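PDB 4Y9V: particle-associated lyase from Acinetobacter bacteriophage AP22, which serves as the phage's trimeric tailspike and probably degrades the capsular polysaccharide of Acinetobacter baumannii by lyase cleavage. Local coordinates for residues T44-T49 with K76-S81; D95-N100 with N210-Y215. All blocks are in the same frame, centred on the assembly; numbering follows the deposited sequence. Where two conformers were deposited one is given.

Contact 1: residues T44-T49 with K76-S81; sequences TAHLDT and KLHVKS. With EDO (1,2-ethanediol), chain G; EDO (1,2-ethanediol), chain I.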
loop_
_atom_site.group_PDB
_atom_site.type_symbol
_atom_site.label_atom_id
_atom_site.label_comp_id
_atom_site.label_asym_id
_atom_site.label_seq_id
_atom_site.Cartn_x
_atom_site.Cartn_y
_atom_site.Cartn_z
ATOM N N THR A 44 -44.961 -5.062 7.434
ATOM C CA THR A 44 -43.896 -4.444 8.183
ATOM C C THR A 44 -44.037 -4.804 9.669
ATOM O O THR A 44 -45.093 -4.544 10.244
ATOM C CB THR A 44 -43.925 -2.932 8.060
ATOM O OG1 THR A 44 -44.021 -2.614 6.657
ATOM C CG2 THR A 44 -42.723 -2.257 8.655
ATOM N N ALA A 45 -42.976 -5.321 10.271
ATOM C CA ALA A 45 -42.985 -5.662 11.679
ATOM C C ALA A 45 -42.320 -4.530 12.492
ATOM O O ALA A 45 -41.239 -4.071 12.165
ATOM C CB ALA A 45 -42.275 -6.951 11.961
ATOM N N HIS A 46 -43.000 -4.126 13.539
ATOM C CA HIS A 46 -42.541 -3.119 14.485
ATOM C C HIS A 46 -42.539 -3.663 15.887
ATOM O O HIS A 46 -43.481 -4.301 16.315
ATOM C CB HIS A 46 -43.483 -1.911 14.449
ATOM C CG HIS A 46 -43.487 -1.135 13.173
ATOM N ND1 HIS A 46 -42.513 -0.194 12.934
ATOM C CD2 HIS A 46 -44.298 -1.150 12.098
ATOM C CE1 HIS A 46 -42.741 0.340 11.729
ATOM N NE2 HIS A 46 -43.835 -0.221 11.209
ATOM N N LEU A 47 -41.517 -3.292 16.671
ATOM C CA LEU A 47 -41.471 -3.723 18.057
ATOM C C LEU A 47 -42.706 -3.247 18.821
ATOM O O LEU A 47 -43.231 -3.956 19.668
ATOM C CB LEU A 47 -40.178 -3.245 18.726
ATOM C CG LEU A 47 -39.983 -3.705 20.155
ATOM C CD1 LEU A 47 -39.816 -5.219 20.229
ATOM C CD2 LEU A 47 -38.805 -3.009 20.778
ATOM N N ASP A 48 -43.183 -2.027 18.524
ATOM C CA ASP A 48 -44.276 -1.464 19.320
ATOM C C ASP A 48 -45.548 -2.318 19.237
ATOM O O ASP A 48 -46.284 -2.382 20.231
ATOM C CB ASP A 48 -44.594 -0.040 18.881
ATOM C CG ASP A 48 -43.722 1.012 19.569
ATOM O OD1 ASP A 48 -42.496 0.840 19.586
ATOM O OD2 ASP A 48 -44.287 2.020 20.019
ATOM N N THR A 49 -45.853 -2.932 18.097
ATOM C CA THR A 49 -47.040 -3.768 18.034
ATOM C C THR A 49 -46.901 -4.978 18.929
ATOM O O THR A 49 -47.865 -5.418 19.596
ATOM C CB THR A 49 -47.370 -4.180 16.580
ATOM O OG1 THR A 49 -46.307 -4.920 16.070
ATOM C CG2 THR A 49 -47.770 -2.995 15.744
ATOM N N LYS A 76 -37.655 -9.199 9.634
ATOM C CA LYS A 76 -37.147 -7.825 9.617
ATOM C C LYS A 76 -37.966 -7.080 10.647
ATOM O O LYS A 76 -39.197 -6.973 10.522
ATOM C CB LYS A 76 -37.293 -7.269 8.208
ATOM C CG LYS A 76 -36.696 -5.893 8.025
ATOM C CD LYS A 76 -36.779 -5.486 6.571
ATOM C CE LYS A 76 -36.251 -4.128 6.298
ATOM N NZ LYS A 76 -36.115 -3.814 4.817
ATOM N N LEU A 77 -37.276 -6.541 11.656
ATOM C CA LEU A 77 -37.948 -5.858 12.749
ATOM C C LEU A 77 -37.518 -4.393 12.812
ATOM O O LEU A 77 -36.310 -4.101 12.932
ATOM C CB LEU A 77 -37.613 -6.517 14.086
ATOM C CG LEU A 77 -38.278 -5.884 15.326
ATOM C CD1 LEU A 77 -39.773 -6.110 15.317
ATOM C CD2 LEU A 77 -37.615 -6.384 16.593
ATOM N N HIS A 78 -38.484 -3.497 12.771
ATOM C CA HIS A 78 -38.258 -2.058 12.950
ATOM C C HIS A 78 -38.427 -1.718 14.424
ATOM O O HIS A 78 -39.380 -2.175 15.060
ATOM C CB HIS A 78 -39.243 -1.262 12.101
ATOM C CG HIS A 78 -39.038 -1.439 10.652
ATOM N ND1 HIS A 78 -39.461 -2.506 9.920
ATOM C CD2 HIS A 78 -38.363 -0.593 9.811
ATOM C CE1 HIS A 78 -39.011 -2.288 8.617
ATOM N NE2 HIS A 78 -38.382 -1.138 8.574
ATOM N N VAL A 79 -37.513 -0.917 14.955
ATOM C CA VAL A 79 -37.504 -0.548 16.377
ATOM C C VAL A 79 -37.468 0.966 16.532
ATOM O O VAL A 79 -36.561 1.631 16.005
ATOM C CB VAL A 79 -36.343 -1.215 17.121
ATOM C CG1 VAL A 79 -36.356 -0.839 18.588
ATOM C CG2 VAL A 79 -36.374 -2.725 16.938
ATOM N N LYS A 80 -38.423 1.495 17.287
ATOM C CA LYS A 80 -38.493 2.897 17.645
ATOM C C LYS A 80 -37.434 3.247 18.642
ATOM O O LYS A 80 -37.099 2.494 19.574
ATOM C CB LYS A 80 -39.878 3.165 18.241
ATOM C CG LYS A 80 -40.148 4.584 18.684
ATOM C CD LYS A 80 -41.598 4.832 19.132
ATOM C CE LYS A 80 -41.819 6.185 19.719
ATOM N NZ LYS A 80 -41.725 7.262 18.684
ATOM N N SER A 81 -36.900 4.466 18.515
ATOM C CA SER A 81 -35.825 4.963 19.370
ATOM C C SER A 81 -36.288 5.139 20.828
ATOM O O SER A 81 -37.034 6.062 21.160
ATOM C CB SER A 81 -35.388 6.317 18.839
ATOM O OG SER A 81 -34.322 6.838 19.572
HETATM C C1 EDO G . -40.803 2.152 14.551
HETATM O O1 EDO G . -40.913 0.826 14.885
HETATM C C2 EDO G . -39.452 2.523 13.890
HETATM O O2 EDO G . -39.329 2.002 12.598
HETATM C C1 EDO I . -47.715 2.224 19.915
HETATM O O1 EDO I . -46.736 2.839 19.150
HETATM C C2 EDO I . -48.206 2.904 21.171
HETATM O O2 EDO I . -47.090 3.112 22.086
HETATM O O HOH W 1 -40.447 -5.209 8.900
HETATM O O HOH W 2 -40.734 -5.850 8.473
HETATM O O HOH W 3 -41.089 -0.137 17.441
HETATM O O HOH W 4 -40.033 -0.019 19.105
#
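The carbonyl oxygen of Lys76 lies 3.4 Å from Ala45 CB, and a water, modelled at two close sites, bridges it to Ala45 N. With CG anti to its backbone N (chi1 -180°), Leu77 brings CD1 against the turn from strand to helix, 3.6 Å from Leu47 N, and Val69 of helix 63-71 packs on it. His78 makes the polar centre. Its N and its ND1 both donate to Ala45 O, at 2.9 Å and 3.3 Å, from opposite faces of that carbonyl's plane; the second bond is the more bent, but it lies in the imidazole plane and should restrain rotation of the ring. The Thr44 side chain crosses that of His78 at about a right angle, CG2 near ND1. The short parallel pair of strands 45-46 and 77-79 begins a four-stranded parallel sheet at the N-terminal end of the beta-helix, and His46 occupies the N-cap position of helix 47-54. His78 O accepts from Leu47 N at 2.9 Å, nearly along the C=O axis (C=O...N 177°). The His46 and His78 rings are turned obliquely, and an ethanediol hydroxyl bonds in plane to His46 ND1 (2.7 Å). Val79 CG1 meets Leu47 CD2 at 3.9 Å, the two branches side by side with Tyr84 against both. Lys80 CB passes 3.8 Å from Asp48 OD1, which is salt-bridged to Arg82, while water links Lys80 N to the same oxygen.

Contact 2: residues D95-N100 with N210-Y215; sequences DFEFVN and NFKFNY. With EDO (1,2-ethanediol), chain E.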
loop_
_atom_site.group_PDB
_atom_site.type_symbol
_atom_site.label_atom_id
_atom_site.label_comp_id
_atom_site.label_asym_id
_atom_site.label_seq_id
_atom_site.Cartn_x
_atom_site.Cartn_y
_atom_site.Cartn_z
ATOM N N ASP A 95 -31.728 -16.325 10.409
ATOM C CA ASP A 95 -31.569 -15.015 9.823
ATOM C C ASP A 95 -32.497 -14.009 10.493
ATOM O O ASP A 95 -33.651 -14.318 10.769
ATOM C CB ASP A 95 -31.850 -15.033 8.329
ATOM C CG ASP A 95 -30.959 -15.962 7.552
ATOM O OD1 ASP A 95 -29.875 -16.337 8.013
ATOM O OD2 ASP A 95 -31.385 -16.280 6.378
ATOM N N PHE A 96 -32.005 -12.791 10.714
ATOM C CA PHE A 96 -32.766 -11.749 11.378
ATOM C C PHE A 96 -32.178 -10.416 10.987
ATOM O O PHE A 96 -30.960 -10.304 10.937
ATOM C CB PHE A 96 -32.690 -11.951 12.906
ATOM C CG PHE A 96 -33.686 -11.120 13.668
ATOM C CD1 PHE A 96 -33.384 -9.851 14.112
ATOM C CD2 PHE A 96 -34.939 -11.645 13.920
ATOM C CE1 PHE A 96 -34.340 -9.094 14.825
ATOM C CE2 PHE A 96 -35.858 -10.903 14.617
ATOM C CZ PHE A 96 -35.588 -9.633 15.060
ATOM N N GLU A 97 -33.023 -9.417 10.790
ATOM C CA GLU A 97 -32.585 -8.069 10.457
ATOM C C GLU A 97 -33.261 -7.041 11.361
ATOM O O GLU A 97 -34.498 -7.019 11.431
ATOM C CB GLU A 97 -32.895 -7.749 8.998
ATOM C CG GLU A 97 -32.515 -6.323 8.605
ATOM C CD GLU A 97 -32.649 -5.967 7.147
ATOM O OE1 GLU A 97 -33.171 -6.797 6.362
ATOM O OE2 GLU A 97 -32.211 -4.839 6.769
ATOM N N PHE A 98 -32.462 -6.215 12.014
ATOM C CA PHE A 98 -32.960 -5.035 12.702
ATOM C C PHE A 98 -32.882 -3.810 11.789
ATOM O O PHE A 98 -31.871 -3.575 11.115
ATOM C CB PHE A 98 -32.082 -4.676 13.920
ATOM C CG PHE A 98 -32.292 -5.558 15.118
ATOM C CD1 PHE A 98 -33.317 -5.264 16.036
ATOM C CD2 PHE A 98 -31.474 -6.663 15.405
ATOM C CE1 PHE A 98 -33.474 -6.012 17.176
ATOM C CE2 PHE A 98 -31.654 -7.411 16.555
ATOM C CZ PHE A 98 -32.649 -7.083 17.447
ATOM N N VAL A 99 -33.928 -2.971 11.872
ATOM C CA VAL A 99 -33.920 -1.619 11.340
ATOM C C VAL A 99 -34.233 -0.707 12.528
ATOM O O VAL A 99 -35.386 -0.499 12.904
ATOM C CB VAL A 99 -34.899 -1.395 10.189
ATOM C CG1 VAL A 99 -34.689 0.006 9.624
ATOM C CG2 VAL A 99 -34.761 -2.444 9.128
ATOM N N ASN A 100 -33.173 -0.207 13.173
ATOM C CA ASN A 100 -33.280 0.556 14.399
ATOM C C ASN A 100 -33.161 2.054 14.151
ATOM O O ASN A 100 -32.244 2.476 13.457
ATOM C CB ASN A 100 -32.198 0.112 15.378
ATOM C CG ASN A 100 -32.391 -1.330 15.809
ATOM O OD1 ASN A 100 -33.474 -1.839 15.865
ATOM N ND2 ASN A 100 -31.275 -1.994 16.145
ATOM N N ASN A 210 -27.349 -15.152 8.636
ATOM C CA ASN A 210 -27.332 -13.804 8.088
ATOM C C ASN A 210 -28.081 -12.856 9.055
ATOM O O ASN A 210 -29.301 -12.683 8.957
ATOM C CB ASN A 210 -27.916 -13.763 6.671
ATOM C CG ASN A 210 -27.605 -12.445 5.978
ATOM O OD1 ASN A 210 -27.120 -11.529 6.598
ATOM N ND2 ASN A 210 -27.885 -12.349 4.684
ATOM N N PHE A 211 -27.342 -12.316 10.007
ATOM C CA PHE A 211 -27.813 -11.426 11.048
ATOM C C PHE A 211 -27.406 -10.016 10.677
ATOM O O PHE A 211 -26.215 -9.748 10.549
ATOM C CB PHE A 211 -27.208 -11.836 12.379
ATOM C CG PHE A 211 -27.607 -10.934 13.523
ATOM C CD1 PHE A 211 -28.815 -11.107 14.158
ATOM C CD2 PHE A 211 -26.783 -9.911 13.977
ATOM C CE1 PHE A 211 -29.226 -10.288 15.211
ATOM C CE2 PHE A 211 -27.142 -9.108 15.023
ATOM C CZ PHE A 211 -28.380 -9.297 15.645
ATOM N N LYS A 212 -28.384 -9.143 10.459
ATOM C CA LYS A 212 -28.169 -7.800 9.895
ATOM C C LYS A 212 -28.702 -6.731 10.813
ATOM O O LYS A 212 -29.697 -6.915 11.532
ATOM C CB LYS A 212 -28.900 -7.674 8.517
ATOM C CG LYS A 212 -28.371 -8.705 7.530
ATOM C CD LYS A 212 -29.006 -8.445 6.187
ATOM C CE LYS A 212 -28.539 -7.152 5.513
ATOM N NZ LYS A 212 -29.087 -7.114 4.089
ATOM N N PHE A 213 -28.077 -5.557 10.721
ATOM C CA PHE A 213 -28.572 -4.380 11.416
ATOM C C PHE A 213 -28.003 -3.158 10.704
ATOM O O PHE A 213 -26.847 -3.146 10.281
ATOM C CB PHE A 213 -28.184 -4.362 12.900
ATOM C CG PHE A 213 -26.707 -4.588 13.166
ATOM C CD1 PHE A 213 -26.253 -5.879 13.327
ATOM C CD2 PHE A 213 -25.805 -3.555 13.266
ATOM C CE1 PHE A 213 -24.927 -6.149 13.568
ATOM C CE2 PHE A 213 -24.466 -3.809 13.508
ATOM C CZ PHE A 213 -24.013 -5.109 13.631
ATOM N N ASN A 214 -28.805 -2.100 10.622
ATOM C CA ASN A 214 -28.327 -0.809 10.183
ATOM C C ASN A 214 -27.513 -0.110 11.272
ATOM O O ASN A 214 -26.535 0.607 10.995
ATOM C CB ASN A 214 -29.477 0.090 9.735
ATOM C CG ASN A 214 -30.456 0.403 10.836
ATOM O OD1 ASN A 214 -30.768 -0.439 11.669
ATOM N ND2 ASN A 214 -30.956 1.633 10.904
ATOM N N TYR A 215 -27.937 -0.286 12.513
ATOM C CA TYR A 215 -27.494 0.479 13.676
ATOM C C TYR A 215 -27.778 -0.399 14.877
ATOM O O TYR A 215 -28.917 -0.857 15.028
ATOM C CB TYR A 215 -28.321 1.749 13.756
ATOM C CG TYR A 215 -28.125 2.646 14.950
ATOM C CD1 TYR A 215 -28.812 2.449 16.130
ATOM C CD2 TYR A 215 -27.257 3.729 14.868
ATOM C CE1 TYR A 215 -28.629 3.279 17.216
ATOM C CE2 TYR A 215 -27.088 4.583 15.935
ATOM C CZ TYR A 215 -27.779 4.368 17.117
ATOM O OH TYR A 215 -27.724 5.228 18.190
HETATM C C1 EDO E . -23.714 -11.776 9.626
HETATM O O1 EDO E . -24.538 -12.822 10.124
HETATM C C2 EDO E . -24.235 -11.358 8.273
HETATM O O2 EDO E . -24.052 -12.460 7.388
HETATM O O HOH W 5 -31.823 -7.932 3.614
HETATM O O HOH W 6 -30.989 -5.090 4.334
#
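Asn214 OD1 accepts from Asn100 N at 2.8 Å, and the other arm of the same amide, ND2, donates to Asn100 O at 3.0 Å. This pair of bonds holds the Asn214 amide along the main chain of Asn100; CG sits between the backbone N and the carbonyl carbon (chi1 62°), which brings the amide across to the neighbouring strand. Asn100 answers with its own side chain: ND2 reaches Tyr215 O at 2.8 Å, nearly in line with that carbonyl. The side-chain amides thus carry on the pairing where the backbone bond from Asn214 N to Phe98 O is already weak. Before it, strands 96-100 and 211-213 run parallel, their directions 8° apart, with regular bonds such as Lys212 N to Phe96 O. They belong to successive coils at the N-terminal end of the parallel beta-helix expected of this pectin lyase-like family. At the opposite end of the pairing, Asn210 N donates to Asp95 OD1, coming from above the carboxylate plane. One face of the sheet is aromatic. Phe96 CE1 lies 3.6 Å above the Phe98 ring, over its centre, while Phe211 CZ meets the edge of Phe98 at 3.9 Å from CE2; Phe92 adds a further ring against Phe96 and Phe211. Phe213 touches Phe98 through its CB, and Leu229 of strand 229-232 packs on Phe211 and Phe213. On the other face, Glu97 CG touches Lys212 CB. The charged ends do not meet: Glu97 OE1 and Lys212 NZ stay 4.7 Å apart. Water joins Glu97 OE2 to Lys212 NZ, and Thr102 of the third subunit packs on both residues.

In the fold
Contacts 1 and 2 belong to one four-stranded parallel sheet, with centres about 12 Å apart, and are joined where strand 77-79 pairs with strand 96-100: Leu77 bonds by its backbone to Glu97 and Val99. Contact 1 is the first pairing at the N-terminal end and the more open, where the sheet starts beside a helix; its bonds are few, and imidazoles, water and ethanediol fill out the polar side. Contact 2, two pairings along, at the other edge of the sheet, has the longer ladder and a buried row of phenylalanines, with Glu97, Lys212 and water on its other face. Both touch the second and third subunits.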